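Long-range contacts in FIG000988: Predicted permease (Vibrio cholerae, PDB 6MJP), which is probably one of the two permease subunits of the LptBFG ABC transporter, which moves lipopolysaccharide from the inner to the outer membrane: residues M63-L68 and V274-L279; I72-G77 and G294-M299; F97-A102 and L279-V284. All blocks are in the same frame, centred on the assembly; numbering follows the deposited sequence.

Contact 1 (M63-L68 and V274-L279); sequences MLPLSL and VCIPLL
Pro-65 and Ile-276 carry most of this contact. The ethyl end of Ile-276 reaches the pyrrolidine ring of Pro-65, where Ile-276 CD1 lies 3.5 Å from Pro-65 CG. The same methyl also meets Pro-65 CB at 3.7 Å, so one end of the isoleucine touches several ring carbons. The two side chains approach at a slant. In Ile-276, CG1 stands anti to the carbonyl carbon (chi1 -57°). Together with chi2 (-62°) this carries CD1 across the gap, although the side chain does not start out facing Pro-65. The other branch, CG2, meets Leu-68 CD2 at 4.3 Å, one turn further along the first helix. Pro-65 has two looser neighbours. Cys-275 SG is 4.4 Å from Pro-65 CG, and Leu-279 CD1 is 4.4 Å from Pro-65 CB.

The segments belong to helices 48-81 and 260-286, both predicted to span the membrane. The segments themselves run nearly parallel, 16° apart. Each is kinked at its proline, because the N of Pro-65 and the N of Pro-277 lack a hydrogen bond to the preceding turn. Tyr-306 of helix 299-321 packs on both Pro-65 and Leu-279.

The touching groups are hydrocarbon, with one cysteine sulfur beside them. The contact therefore rests on close van der Waals packing of apolar groups, consistent with the inside of a membrane helix bundle.

Contact 2 (I72-G77 and G294-M299); sequences ILLTFG and GRFAKM. With LMT (dodecyl-beta-D-maltoside), chain U; JU7 (6-cyclohexylhexyl beta-D-glucopyranoside), chain T.
Leu-74 meets Phe-296 in the closer of two apolar side-chain touches. They join helix 48-81 to the loop before helix 299-321 and to Met-299, the first residue of that helix. Leu-74 CD2 lies 3.6 Å from Phe-296 CD2. With chi1 at -69° and chi2 at -178°, the leucine's end comes nearer the ring than its CB direction would suggest. The second apolar touch joins Leu-73 CD2 to Met-299 SD at 4.0 Å. Leu-73 CD1 also approaches CB of Lys-298, whose chain then leads away towards a weak hydrogen bond with Gln-293.

Other contacts involve the backbone. The CA atoms of Gly-77 and Arg-295 are 4.5 Å apart, an approach helped by the lack of a side chain on Gly-77. Arg-295 CG rests against the helix backbone, 3.5 Å from Leu-74 O. Within segment 294-299, a type I turn runs from Phe-296 to Met-299. Lys-298 is the N-cap residue of the next helix.

Bound detergents lie against some of the same residues. Arg-295 and Phe-296 belong to the pocket of 6-cyclohexylhexyl glucoside, with Glu-10, Arg-78 and Glu-82. Its C08 lies at the edge of the Arg-295 guanidinium, in plane, 3.3 Å from NH2. Its cyclohexyl C16 is 3.8 Å from Phe-296 CE2. A cyclohexyl-hexyl maltoside also touches Arg-295. Dodecyl maltoside sits by Met-299 and makes a weak hydrogen bond from O3' to Phe-296 O. Ala-303 of the LptG chain also packs on Phe-296.

The chemistry is mixed. Leucine, phenylalanine and methionine give the loop and helix start a greasy seat. The aliphatic part of Arg-295 packs on the helix backbone, while its guanidinium lies beside the detergent chain.

Contact 3 (F97-A102 and L279-V284); sequences FLIRAA and LTMLVV
This is an apolar helix-to-helix contact between two predicted transmembrane helices, 95-134 and 260-286. Their segments run in roughly opposite directions, with 150° between them, and their axes come within 10.2 Å.

Two residues of segment 97-102 do the touching. Ala-102 presents its single methyl to the other helix. Its CB lies 3.6 Å from Val-284 CG2 and 3.7 Å from Thr-280 CG2, so it sits between side chains one turn apart. Thr-280 CG2 is also 3.6 Å from Ala-102 O. In Thr-280 this methyl is anti to the backbone N, while OG1 stands beside the N (chi1 -69°). The methyl thus meets Ala-102, and the hydroxyl is hydrogen-bonded to Ile-276 O in its own helix.

Ile-99, one turn before Ala-102, uses both of its branches. CG2 meets Met-281 SD at 3.7 Å, and CG1 meets Val-284 CG1 at 4.0 Å. The Met-281 chain is bent at chi2 and chi3, which folds its sulfur towards Ile-99. These two side chains cross at about a right angle. Val-284 divides its methyls between the two partners, CG1 on Ile-99 and CG2 on Ala-102.

Neighbouring helices close around the pair. Ile-72 of helix 48-81 packs on Ala-102, and Asn-346 of helix 332-346 packs on Ile-99 and hydrogen-bonds to Met-281 O. Such roughly antiparallel packing of two predicted transmembrane helices is consistent with the helix bundle of the LptF/LptG permease family.

Contact 1 is the most central of the three, and all its touching residues are buried. Contact 3 lies farther out, with Ile-99 and Met-281 partly exposed. Contact 2 is mostly buried but edged by detergent. Contacts 1 and 3 are helix-to-helix and share helix 260-286. Leu-279 ends one segment and begins the other, and it touches across contact 1 only. Contact 1 joins near-parallel segments, contact 3 roughly antiparallel ones. Contacts 1 and 2 share helix 48-81; their centres are about 16 Å apart. Leu-73 of contact 2 also reaches segment 279-284, its CD1 lying 3.7 Å from Val-283 CG2. Apolar packing dominates contacts 1 and 3, while contact 2 adds backbone contacts and a weak hydrogen bond to a detergent.

Contact 1 (M63-L68 and V274-L279)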
# COMPACT_ATOMS: atom_id res chain seq x y z
N MET D 63 9.02 10.10 13.80
CA MET D 63 8.95 8.64 13.85
C MET D 63 8.75 8.08 15.24
O MET D 63 8.13 7.02 15.37
CB MET D 63 10.21 8.03 13.23
CG MET D 63 10.31 8.24 11.72
SD MET D 63 8.72 8.41 10.88
CE MET D 63 8.10 6.73 10.91
N LEU D 64 9.25 8.73 16.28
CA LEU D 64 9.01 8.27 17.65
C LEU D 64 7.54 8.01 17.95
O LEU D 64 7.23 6.94 18.49
CB LEU D 64 9.61 9.25 18.65
CG LEU D 64 11.14 9.34 18.63
CD1 LEU D 64 11.63 10.33 19.68
CD2 LEU D 64 11.77 7.97 18.84
N PRO D 65 6.58 8.93 17.65
CA PRO D 65 5.16 8.61 17.88
C PRO D 65 4.74 7.33 17.18
O PRO D 65 4.22 6.41 17.81
CB PRO D 65 4.42 9.82 17.29
CG PRO D 65 5.38 10.92 17.32
CD PRO D 65 6.74 10.30 17.12
N LEU D 66 4.95 7.27 15.86
CA LEU D 66 4.56 6.09 15.10
C LEU D 66 5.26 4.85 15.61
O LEU D 66 4.68 3.75 15.61
CB LEU D 66 4.87 6.30 13.62
CG LEU D 66 4.27 5.26 12.69
CD1 LEU D 66 2.75 5.26 12.83
CD2 LEU D 66 4.67 5.57 11.27
N SER D 67 6.51 5.00 16.05
CA SER D 67 7.28 3.87 16.55
C SER D 67 6.57 3.17 17.70
O SER D 67 6.27 1.98 17.63
CB SER D 67 8.67 4.36 16.97
OG SER D 67 9.47 3.30 17.44
N LEU D 68 6.29 3.93 18.77
CA LEU D 68 5.59 3.38 19.92
C LEU D 68 4.16 2.97 19.56
O LEU D 68 3.66 1.95 20.05
CB LEU D 68 5.58 4.41 21.04
CG LEU D 68 4.96 3.93 22.35
CD1 LEU D 68 5.69 2.69 22.85
CD2 LEU D 68 4.99 5.02 23.38
N VAL D 274 2.96 16.16 23.61
CA VAL D 274 1.67 15.89 24.23
C VAL D 274 0.89 14.83 23.45
O VAL D 274 -0.00 14.19 24.01
CB VAL D 274 0.89 17.21 24.37
CG1 VAL D 274 -0.51 16.98 24.92
CG2 VAL D 274 1.64 18.17 25.29
N CYS D 275 1.23 14.60 22.19
CA CYS D 275 0.43 13.67 21.39
C CYS D 275 0.83 12.23 21.65
O CYS D 275 0.05 11.32 21.35
CB CYS D 275 0.59 13.96 19.91
SG CYS D 275 2.00 13.13 19.18
N ILE D 276 2.04 12.01 22.16
CA ILE D 276 2.60 10.68 22.40
C ILE D 276 1.67 9.90 23.33
O ILE D 276 1.24 8.79 22.97
CB ILE D 276 4.02 10.74 23.00
CG1 ILE D 276 5.00 11.53 22.13
CG2 ILE D 276 4.55 9.32 23.21
CD1 ILE D 276 5.21 10.93 20.78
N PRO D 277 1.33 10.42 24.52
CA PRO D 277 0.43 9.66 25.38
C PRO D 277 -1.00 9.61 24.85
O PRO D 277 -1.67 8.59 25.07
CB PRO D 277 0.51 10.41 26.71
CG PRO D 277 0.78 11.80 26.32
CD PRO D 277 1.73 11.68 25.17
N LEU D 278 -1.48 10.64 24.16
CA LEU D 278 -2.85 10.58 23.64
C LEU D 278 -3.01 9.44 22.64
O LEU D 278 -4.00 8.71 22.68
CB LEU D 278 -3.24 11.91 22.99
CG LEU D 278 -3.17 13.14 23.90
CD1 LEU D 278 -3.22 14.39 23.05
CD2 LEU D 278 -4.31 13.13 24.92
N LEU D 279 -2.04 9.30 21.74
CA LEU D 279 -2.08 8.22 20.75
C LEU D 279 -2.00 6.86 21.42
O LEU D 279 -2.68 5.91 20.99
CB LEU D 279 -0.93 8.40 19.75
CG LEU D 279 -1.16 9.43 18.64
CD1 LEU D 279 0.05 9.55 17.73
CD2 LEU D 279 -2.41 9.09 17.82

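Contact 2 (I72-G77 and G294-M299)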
# COMPACT_ATOMS: atom_id res chain seq x y z
N ILE D 72 3.14 -0.95 20.19
CA ILE D 72 2.17 -1.50 21.12
C ILE D 72 1.00 -2.12 20.37
O ILE D 72 0.39 -3.09 20.83
CB ILE D 72 1.72 -0.40 22.11
CG1 ILE D 72 0.73 -0.95 23.10
CG2 ILE D 72 1.02 0.69 21.40
CD1 ILE D 72 0.41 0.05 24.14
N LEU D 73 0.69 -1.60 19.18
CA LEU D 73 -0.38 -2.17 18.38
C LEU D 73 -0.05 -3.61 17.99
O LEU D 73 -0.87 -4.52 18.18
CB LEU D 73 -0.62 -1.30 17.14
CG LEU D 73 -1.67 -1.80 16.15
CD1 LEU D 73 -3.03 -1.60 16.75
CD2 LEU D 73 -1.57 -1.12 14.78
N LEU D 74 1.15 -3.84 17.46
CA LEU D 74 1.55 -5.17 17.04
C LEU D 74 1.77 -6.09 18.23
O LEU D 74 1.36 -7.26 18.20
CB LEU D 74 2.82 -5.10 16.20
CG LEU D 74 2.68 -4.46 14.84
CD1 LEU D 74 4.01 -4.53 14.13
CD2 LEU D 74 1.59 -5.17 14.05
N THR D 75 2.44 -5.61 19.29
CA THR D 75 2.67 -6.46 20.46
C THR D 75 1.35 -6.93 21.05
O THR D 75 1.13 -8.14 21.22
CB THR D 75 3.49 -5.72 21.52
OG1 THR D 75 4.79 -5.40 21.01
CG2 THR D 75 3.66 -6.59 22.74
N PHE D 76 0.45 -5.99 21.36
CA PHE D 76 -0.84 -6.36 21.93
C PHE D 76 -1.67 -7.18 20.96
O PHE D 76 -2.37 -8.11 21.38
CB PHE D 76 -1.60 -5.11 22.35
CG PHE D 76 -1.08 -4.47 23.60
CD1 PHE D 76 0.16 -4.82 24.12
CD2 PHE D 76 -1.83 -3.52 24.27
CE1 PHE D 76 0.64 -4.22 25.27
CE2 PHE D 76 -1.36 -2.93 25.43
CZ PHE D 76 -0.12 -3.28 25.93
N GLY D 77 -1.60 -6.87 19.67
CA GLY D 77 -2.19 -7.75 18.68
C GLY D 77 -1.69 -9.18 18.81
O GLY D 77 -2.48 -10.12 18.79
N GLY D 294 -6.02 -11.16 12.24
CA GLY D 294 -4.59 -11.19 12.38
C GLY D 294 -4.08 -10.47 13.63
O GLY D 294 -4.82 -9.91 14.43
N ARG D 295 -2.76 -10.53 13.78
CA ARG D 295 -1.99 -9.55 14.53
C ARG D 295 -1.88 -8.23 13.77
O ARG D 295 -1.43 -7.24 14.35
CB ARG D 295 -0.59 -10.13 14.78
CG ARG D 295 0.38 -9.27 15.56
CD ARG D 295 1.80 -9.68 15.23
NE ARG D 295 2.04 -11.08 15.56
CZ ARG D 295 3.20 -11.70 15.42
NH1 ARG D 295 3.33 -12.98 15.76
NH2 ARG D 295 4.25 -11.04 14.94
N PHE D 296 -2.29 -8.20 12.50
CA PHE D 296 -2.15 -7.02 11.65
C PHE D 296 -3.50 -6.48 11.19
O PHE D 296 -3.55 -5.59 10.33
CB PHE D 296 -1.28 -7.33 10.43
CG PHE D 296 0.01 -7.99 10.77
CD1 PHE D 296 0.11 -9.37 10.77
CD2 PHE D 296 1.14 -7.25 11.10
CE1 PHE D 296 1.30 -10.00 11.09
CE2 PHE D 296 2.34 -7.87 11.43
CZ PHE D 296 2.41 -9.24 11.42
N ALA D 297 -4.60 -6.99 11.75
CA ALA D 297 -5.92 -6.69 11.21
C ALA D 297 -6.35 -5.25 11.47
O ALA D 297 -7.29 -4.78 10.82
CB ALA D 297 -6.96 -7.65 11.79
N LYS D 298 -5.69 -4.55 12.38
CA LYS D 298 -6.02 -3.16 12.65
C LYS D 298 -5.02 -2.19 12.04
O LYS D 298 -4.90 -1.06 12.50
CB LYS D 298 -6.15 -2.93 14.15
CG LYS D 298 -7.33 -3.68 14.74
CD LYS D 298 -8.64 -3.18 14.16
CE LYS D 298 -9.79 -4.07 14.59
NZ LYS D 298 -9.76 -5.39 13.89
N MET D 299 -4.31 -2.61 10.99
CA MET D 299 -3.25 -1.78 10.45
C MET D 299 -3.83 -0.61 9.66
O MET D 299 -3.38 0.53 9.80
CB MET D 299 -2.31 -2.63 9.59
CG MET D 299 -0.90 -2.10 9.53
SD MET D 299 -0.14 -2.15 11.16
CE MET D 299 1.42 -1.35 10.76
C1B LMT U . -8.60 -6.51 7.76
C2B LMT U . -8.54 -8.03 7.99
C3B LMT U . -9.13 -8.75 6.76
C4B LMT U . -10.58 -8.25 6.56
C5B LMT U . -10.47 -6.74 6.33
C6B LMT U . -11.84 -6.14 6.03
O1B LMT U . -7.72 -6.12 6.76
O2B LMT U . -7.23 -8.40 8.22
O3B LMT U . -8.98 -10.12 6.85
O4' LMT U . -11.19 -8.83 5.47
O5B LMT U . -9.90 -6.09 7.44
O6B LMT U . -12.65 -6.32 7.11
C1' LMT U . -4.41 -3.71 6.19
C2' LMT U . -4.12 -4.96 7.02
C3' LMT U . -5.30 -5.96 6.85
C4' LMT U . -6.65 -5.28 7.16
C5' LMT U . -6.70 -3.98 6.32
C6' LMT U . -7.97 -3.19 6.49
O1' LMT U . -3.43 -2.78 6.37
O2' LMT U . -2.97 -5.52 6.54
O3' LMT U . -5.11 -7.07 7.64
O5' LMT U . -5.62 -3.14 6.65
O6' LMT U . -8.07 -2.92 7.84
C1 LMT U . -3.25 -1.89 5.28
C2 LMT U . -2.04 -1.08 5.64
C3 LMT U . -1.96 0.29 5.06
C4 LMT U . -0.60 0.86 5.40
C5 LMT U . 0.51 0.04 4.83
C6 LMT U . 1.83 0.34 5.45
C02 JU7 T . 8.47 -12.67 20.03
C03 JU7 T . 7.95 -13.32 18.70
C05 JU7 T . 7.80 -12.23 16.56
C06 JU7 T . 7.34 -10.87 16.01
C07 JU7 T . 8.03 -10.50 14.67
C08 JU7 T . 7.07 -10.15 13.50
C09 JU7 T . 7.57 -8.97 12.58
C10 JU7 T . 6.44 -8.23 11.81
C11 JU7 T . 6.84 -6.92 11.07
C12 JU7 T . 7.39 -5.88 12.04
C13 JU7 T . 7.64 -4.50 11.39
C14 JU7 T . 6.39 -3.93 10.75
C15 JU7 T . 5.86 -4.95 9.75
C16 JU7 T . 5.60 -6.30 10.42
C18 JU7 T . 7.51 -15.40 19.71
C19 JU7 T . 6.33 -16.19 20.29
C21 JU7 T . 8.41 -15.08 20.95
C23 JU7 T . 9.26 -13.77 20.80
O01 JU7 T . 9.37 -11.67 19.70
O04 JU7 T . 7.28 -12.38 17.89
O17 JU7 T . 6.96 -14.24 19.12
O20 JU7 T . 5.54 -16.59 19.22
O22 JU7 T . 9.32 -16.16 21.07
O24 JU7 T . 9.51 -13.22 22.06

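Contact 3 (F97-A102 and L279-V284)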
# COMPACT_ATOMS: atom_id res chain seq x y z
N PHE D 97 -4.20 -2.94 33.87
CA PHE D 97 -2.79 -3.29 33.79
C PHE D 97 -2.21 -3.01 32.40
O PHE D 97 -1.09 -2.50 32.28
CB PHE D 97 -2.58 -4.76 34.15
CG PHE D 97 -3.08 -5.12 35.52
CD1 PHE D 97 -2.29 -4.89 36.65
CD2 PHE D 97 -4.33 -5.69 35.69
CE1 PHE D 97 -2.76 -5.22 37.90
CE2 PHE D 97 -4.79 -6.02 36.94
CZ PHE D 97 -4.01 -5.79 38.05
N LEU D 98 -2.95 -3.36 31.35
CA LEU D 98 -2.54 -2.97 30.01
C LEU D 98 -2.32 -1.46 29.93
O LEU D 98 -1.28 -0.99 29.45
CB LEU D 98 -3.56 -3.43 28.97
CG LEU D 98 -3.56 -4.91 28.55
CD1 LEU D 98 -3.99 -5.84 29.66
CD2 LEU D 98 -4.44 -5.14 27.33
N ILE D 99 -3.28 -0.68 30.44
CA ILE D 99 -3.19 0.78 30.35
C ILE D 99 -2.06 1.31 31.23
O ILE D 99 -1.44 2.33 30.90
CB ILE D 99 -4.55 1.41 30.70
CG1 ILE D 99 -5.57 1.13 29.59
CG2 ILE D 99 -4.41 2.92 30.97
CD1 ILE D 99 -7.00 1.48 29.96
N ARG D 100 -1.76 0.64 32.34
CA ARG D 100 -0.65 1.10 33.17
C ARG D 100 0.69 0.87 32.49
O ARG D 100 1.53 1.77 32.46
CB ARG D 100 -0.69 0.40 34.53
CG ARG D 100 0.40 0.90 35.47
N ALA D 101 0.88 -0.32 31.92
CA ALA D 101 2.09 -0.61 31.16
C ALA D 101 2.24 0.34 29.97
O ALA D 101 3.34 0.85 29.71
CB ALA D 101 2.06 -2.06 30.67
N ALA D 102 1.14 0.57 29.25
CA ALA D 102 1.18 1.47 28.10
C ALA D 102 1.53 2.90 28.51
O ALA D 102 2.32 3.57 27.84
CB ALA D 102 -0.15 1.44 27.37
N LEU D 279 -2.04 9.30 21.74
CA LEU D 279 -2.08 8.22 20.75
C LEU D 279 -2.00 6.86 21.42
O LEU D 279 -2.68 5.91 20.99
CB LEU D 279 -0.93 8.40 19.75
CG LEU D 279 -1.16 9.43 18.64
CD1 LEU D 279 0.05 9.55 17.73
CD2 LEU D 279 -2.41 9.09 17.82
N THR D 280 -1.18 6.74 22.46
CA THR D 280 -1.08 5.51 23.23
C THR D 280 -2.44 5.10 23.79
O THR D 280 -2.89 3.96 23.60
CB THR D 280 -0.07 5.68 24.37
OG1 THR D 280 1.26 5.79 23.85
CG2 THR D 280 -0.12 4.50 25.30
N MET D 281 -3.09 6.02 24.50
CA MET D 281 -4.38 5.72 25.11
C MET D 281 -5.44 5.41 24.06
O MET D 281 -6.35 4.61 24.31
CB MET D 281 -4.83 6.89 25.98
CG MET D 281 -4.14 6.91 27.34
SD MET D 281 -4.65 5.52 28.37
CE MET D 281 -6.40 5.89 28.58
N LEU D 282 -5.32 6.00 22.87
CA LEU D 282 -6.27 5.70 21.81
C LEU D 282 -6.06 4.30 21.24
O LEU D 282 -7.03 3.57 20.99
CB LEU D 282 -6.18 6.75 20.70
CG LEU D 282 -6.97 6.47 19.43
CD1 LEU D 282 -8.45 6.34 19.71
CD2 LEU D 282 -6.73 7.59 18.45
N VAL D 283 -4.80 3.89 21.05
CA VAL D 283 -4.51 2.64 20.35
C VAL D 283 -4.61 1.42 21.26
O VAL D 283 -4.75 0.29 20.76
CB VAL D 283 -3.12 2.69 19.69
CG1 VAL D 283 -2.01 2.57 20.72
CG2 VAL D 283 -3.00 1.62 18.64
N VAL D 284 -4.53 1.59 22.58
CA VAL D 284 -4.63 0.44 23.47
C VAL D 284 -5.95 -0.32 23.29
O VAL D 284 -5.90 -1.54 23.07
CB VAL D 284 -4.39 0.88 24.93
CG1 VAL D 284 -4.79 -0.22 25.86
CG2 VAL D 284 -2.93 1.20 25.13